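Local coordinates for ULam111 (Flavobacterium sp., PDB 5WUT), which probably hydrolyses internal beta-1,3-glycosidic bonds of laminarin, as a family 16 glycoside hydrolase, at residues G117-L122 against I165-D170. Sequence-based numbering, arbitrary orientation.
Sequences GEIDIL and IDWTKD
I165 brings all the outer atoms of its side chain against I119 and I121, the two isoleucines of strand 118-121 that face it. A chi1 of 55° puts CG1 between the backbone N and the carbonyl carbon, and from there both branches, CG1-CD1 and CG2, come against the facing isoleucines. I165 CG2 meets I121 CG1 at 3.8 Å, while I165 CD1 touches both partners, 3.9 Å from I121 CD1 and 4.0 Å from I119 CG2. Against I121 the side chains meet at about a right angle; against I119 the crossing is oblique. I165 also touches F174 of the adjacent strand 172-176. D166 takes no part here and touches F175, and W167 faces inward again. I119 CD1 lies over one face of the indole, 4.5 Å from W167 CE3, a loose apolar contact at the margin of the isoleucine cluster. The buried indole is also held from outside the two segments: NE1 donates to the carbonyl oxygen of Y196, whose hydroxyl in turn hydrogen-bonds to E118 O, and Y82 meets the ring edge-to-face. Past W167 the strand gives way to an ST turn, in which T168 OG1 accepts from D170 N at 3.2 Å. Short segment axes 9.7 Å apart, running at 150° to each other, place the two strands in facing layers, joined here by purely apolar side-chain packing. D120 points away from this packing, and E118 OE1 accepts from W113 NE1. In a classic beta bulge, I121 and L122 both face F101. Such interleaving of aliphatic side chains between two curved, facing sheets is characteristic of the beta-jelly-roll sandwich of family 16 glycoside hydrolases.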
ATOM      1  N   GLY A 117       5.128  -4.912 -25.855  1.00 11.31           N
ATOM      2  CA  GLY A 117       5.062  -4.636 -24.430  1.00 12.30           C
ATOM      3  C   GLY A 117       3.692  -4.191 -23.931  1.00  9.75           C
ATOM      4  O   GLY A 117       2.891  -3.580 -24.664  1.00 10.76           O
ATOM      5  N   GLU A 118       3.428  -4.489 -22.659  1.00  7.71           N
ATOM      6  CA  GLU A 118       2.163  -4.165 -22.019  1.00  6.98           C
ATOM      7  C   GLU A 118       2.422  -3.813 -20.564  1.00  8.90           C
ATOM      8  O   GLU A 118       3.250  -4.459 -19.915  1.00 10.00           O
ATOM      9  CB  GLU A 118       1.198  -5.352 -22.124  1.00 11.24           C
ATOM     10  CG  GLU A 118      -0.113  -5.190 -21.347  1.00  9.54           C
ATOM     11  CD  GLU A 118      -1.051  -6.386 -21.481  1.00 11.23           C
ATOM     12  OE1 GLU A 118      -0.929  -7.160 -22.455  1.00 13.34           O
ATOM     13  OE2 GLU A 118      -1.918  -6.555 -20.610  1.00 10.39           O
ATOM     14  N   ILE A 119       1.727  -2.795 -20.062  1.00  9.14           N
ATOM     15  CA  ILE A 119       1.803  -2.397 -18.650  1.00  8.41           C
ATOM     16  C   ILE A 119       0.411  -2.472 -18.036  1.00  8.90           C
ATOM     17  O   ILE A 119      -0.492  -1.762 -18.471  1.00  8.19           O
ATOM     18  CB  ILE A 119       2.348  -0.952 -18.462  1.00  8.84           C
ATOM     19  CG1 ILE A 119       3.602  -0.720 -19.309  1.00 10.10           C
ATOM     20  CG2 ILE A 119       2.585  -0.660 -16.949  1.00  9.25           C
ATOM     21  CD1 ILE A 119       4.076   0.717 -19.307  1.00  7.54           C
ATOM     22  N   ASP A 120       0.234  -3.337 -17.037  1.00  8.38           N
ATOM     23  CA  ASP A 120      -1.061  -3.523 -16.400  1.00  8.82           C
ATOM     24  C   ASP A 120      -1.087  -2.785 -15.072  1.00 10.56           C
ATOM     25  O   ASP A 120      -0.448  -3.209 -14.095  1.00  9.75           O
ATOM     26  CB  ASP A 120      -1.358  -5.004 -16.170  1.00 10.04           C
ATOM     27  CG  ASP A 120      -1.459  -5.782 -17.451  1.00 13.48           C
ATOM     28  OD1 ASP A 120      -1.821  -5.191 -18.476  1.00 11.93           O
ATOM     29  OD2 ASP A 120      -1.216  -7.001 -17.417  1.00 17.55           O
ATOM     30  N   ILE A 121      -1.854  -1.703 -15.028  1.00  7.59           N
ATOM     31  CA  ILE A 121      -1.791  -0.766 -13.908  1.00  7.39           C
ATOM     32  C   ILE A 121      -2.934  -0.961 -12.902  1.00 10.00           C
ATOM     33  O   ILE A 121      -2.696  -1.075 -11.698  1.00 10.10           O
ATOM     34  CB  ILE A 121      -1.797   0.685 -14.437  1.00  8.15           C
ATOM     35  CG1 ILE A 121      -0.656   0.878 -15.447  1.00  8.47           C
ATOM     36  CG2 ILE A 121      -1.698   1.672 -13.269  1.00  9.00           C
ATOM     37  CD1 ILE A 121      -0.684   2.247 -16.165  1.00 11.98           C
ATOM     38  N   LEU A 122      -4.177  -0.962 -13.397  1.00  8.13           N
ATOM     39  CA  LEU A 122      -5.336  -1.351 -12.604  1.00  9.45           C
ATOM     40  C   LEU A 122      -5.790  -2.688 -13.154  1.00  9.09           C
ATOM     41  O   LEU A 122      -6.156  -2.776 -14.316  1.00  9.38           O
ATOM     42  CB  LEU A 122      -6.465  -0.304 -12.692  1.00 10.75           C
ATOM     43  CG  LEU A 122      -7.783  -0.502 -11.912  1.00 10.70           C
ATOM     44  CD1 LEU A 122      -8.543   0.804 -11.962  1.00 11.88           C
ATOM     45  CD2 LEU A 122      -8.695  -1.642 -12.394  1.00 12.05           C
ATOM     46  N   ILE A 165       1.809   4.267 -11.984  1.00  8.32           N
ATOM     47  CA  ILE A 165       3.163   3.790 -12.241  1.00  8.30           C
ATOM     48  C   ILE A 165       4.129   4.961 -12.263  1.00  8.89           C
ATOM     49  O   ILE A 165       3.753   6.078 -12.613  1.00  9.27           O
ATOM     50  CB  ILE A 165       3.294   3.024 -13.576  1.00  6.65           C
ATOM     51  CG1 ILE A 165       2.782   3.862 -14.751  1.00  9.15           C
ATOM     52  CG2 ILE A 165       2.542   1.711 -13.497  1.00 10.03           C
ATOM     53  CD1 ILE A 165       3.075   3.238 -16.117  1.00  9.67           C
ATOM     54  N   ASP A 166       5.368   4.704 -11.864  1.00  8.52           N
ATOM     55  CA  ASP A 166       6.460   5.627 -12.151  1.00  8.95           C
ATOM     56  C   ASP A 166       7.363   4.889 -13.111  1.00  9.71           C
ATOM     57  O   ASP A 166       7.971   3.875 -12.768  1.00 10.83           O
ATOM     58  CB  ASP A 166       7.202   6.065 -10.892  1.00 10.28           C
ATOM     59  CG  ASP A 166       8.110   7.273 -11.148  1.00 12.96           C
ATOM     60  OD1 ASP A 166       7.876   7.995 -12.136  1.00 17.46           O
ATOM     61  OD2 ASP A 166       9.022   7.524 -10.346  1.00 20.11           O
ATOM     62  N   TRP A 167       7.423   5.398 -14.331  1.00 10.54           N
ATOM     63  CA  TRP A 167       8.033   4.713 -15.453  1.00  9.39           C
ATOM     64  C   TRP A 167       9.233   5.506 -15.929  1.00  9.59           C
ATOM     65  O   TRP A 167       9.105   6.674 -16.316  1.00 11.56           O
ATOM     66  CB  TRP A 167       6.978   4.564 -16.555  1.00  7.87           C
ATOM     67  CG  TRP A 167       7.428   4.116 -17.921  1.00  9.40           C
ATOM     68  CD1 TRP A 167       8.573   3.440 -18.265  1.00  9.65           C
ATOM     69  CD2 TRP A 167       6.705   4.317 -19.132  1.00 10.33           C
ATOM     70  NE1 TRP A 167       8.604   3.219 -19.625  1.00 11.34           N
ATOM     71  CE2 TRP A 167       7.466   3.749 -20.180  1.00  9.31           C
ATOM     72  CE3 TRP A 167       5.486   4.939 -19.435  1.00 10.99           C
ATOM     73  CZ2 TRP A 167       7.050   3.786 -21.506  1.00  9.79           C
ATOM     74  CZ3 TRP A 167       5.078   4.969 -20.747  1.00  9.25           C
ATOM     75  CH2 TRP A 167       5.852   4.396 -21.767  1.00 10.57           C
ATOM     76  N   THR A 168      10.410   4.886 -15.863  1.00 10.14           N
ATOM     77  CA  THR A 168      11.634   5.509 -16.374  1.00 10.24           C
ATOM     78  C   THR A 168      12.362   4.551 -17.304  1.00 10.77           C
ATOM     79  O   THR A 168      11.918   3.433 -17.529  1.00 11.25           O
ATOM     80  CB  THR A 168      12.601   5.922 -15.239  1.00 12.85           C
ATOM     81  OG1 THR A 168      13.144   4.738 -14.639  1.00 13.99           O
ATOM     82  CG2 THR A 168      11.892   6.742 -14.182  1.00 14.49           C
ATOM     83  N   LYS A 169      13.481   4.998 -17.858  1.00 13.00           N
ATOM     84  CA  LYS A 169      14.276   4.140 -18.723  1.00 13.49           C
ATOM     85  C   LYS A 169      14.879   2.962 -17.969  1.00 12.13           C
ATOM     86  O   LYS A 169      15.304   1.995 -18.586  1.00 13.32           O
ATOM     87  CB  LYS A 169      15.388   4.943 -19.380  1.00 13.46           C
ATOM     88  CG  LYS A 169      16.489   5.329 -18.429  1.00 14.40           C
ATOM     89  CD  LYS A 169      17.566   6.151 -19.148  1.00 18.79           C
ATOM     90  CE  LYS A 169      18.727   6.449 -18.205  1.00 18.32           C
ATOM     91  NZ  LYS A 169      19.458   7.685 -18.601  1.00 30.76           N
ATOM     92  N   ASP A 170      14.904   3.044 -16.639  1.00 12.89           N
ATOM     93  CA  ASP A 170      15.581   2.030 -15.834  1.00 15.02           C
ATOM     94  C   ASP A 170      14.641   1.113 -15.053  1.00 15.59           C
ATOM     95  O   ASP A 170      15.006  -0.015 -14.716  1.00 15.57           O
ATOM     96  CB  ASP A 170      16.545   2.691 -14.858  1.00 15.76           C
ATOM     97  CG  ASP A 170      17.690   3.394 -15.560  1.00 17.89           C
ATOM     98  OD1 ASP A 170      18.294   2.805 -16.484  1.00 21.46           O
ATOM     99  OD2 ASP A 170      17.953   4.550 -15.200  1.00 23.16           O
TER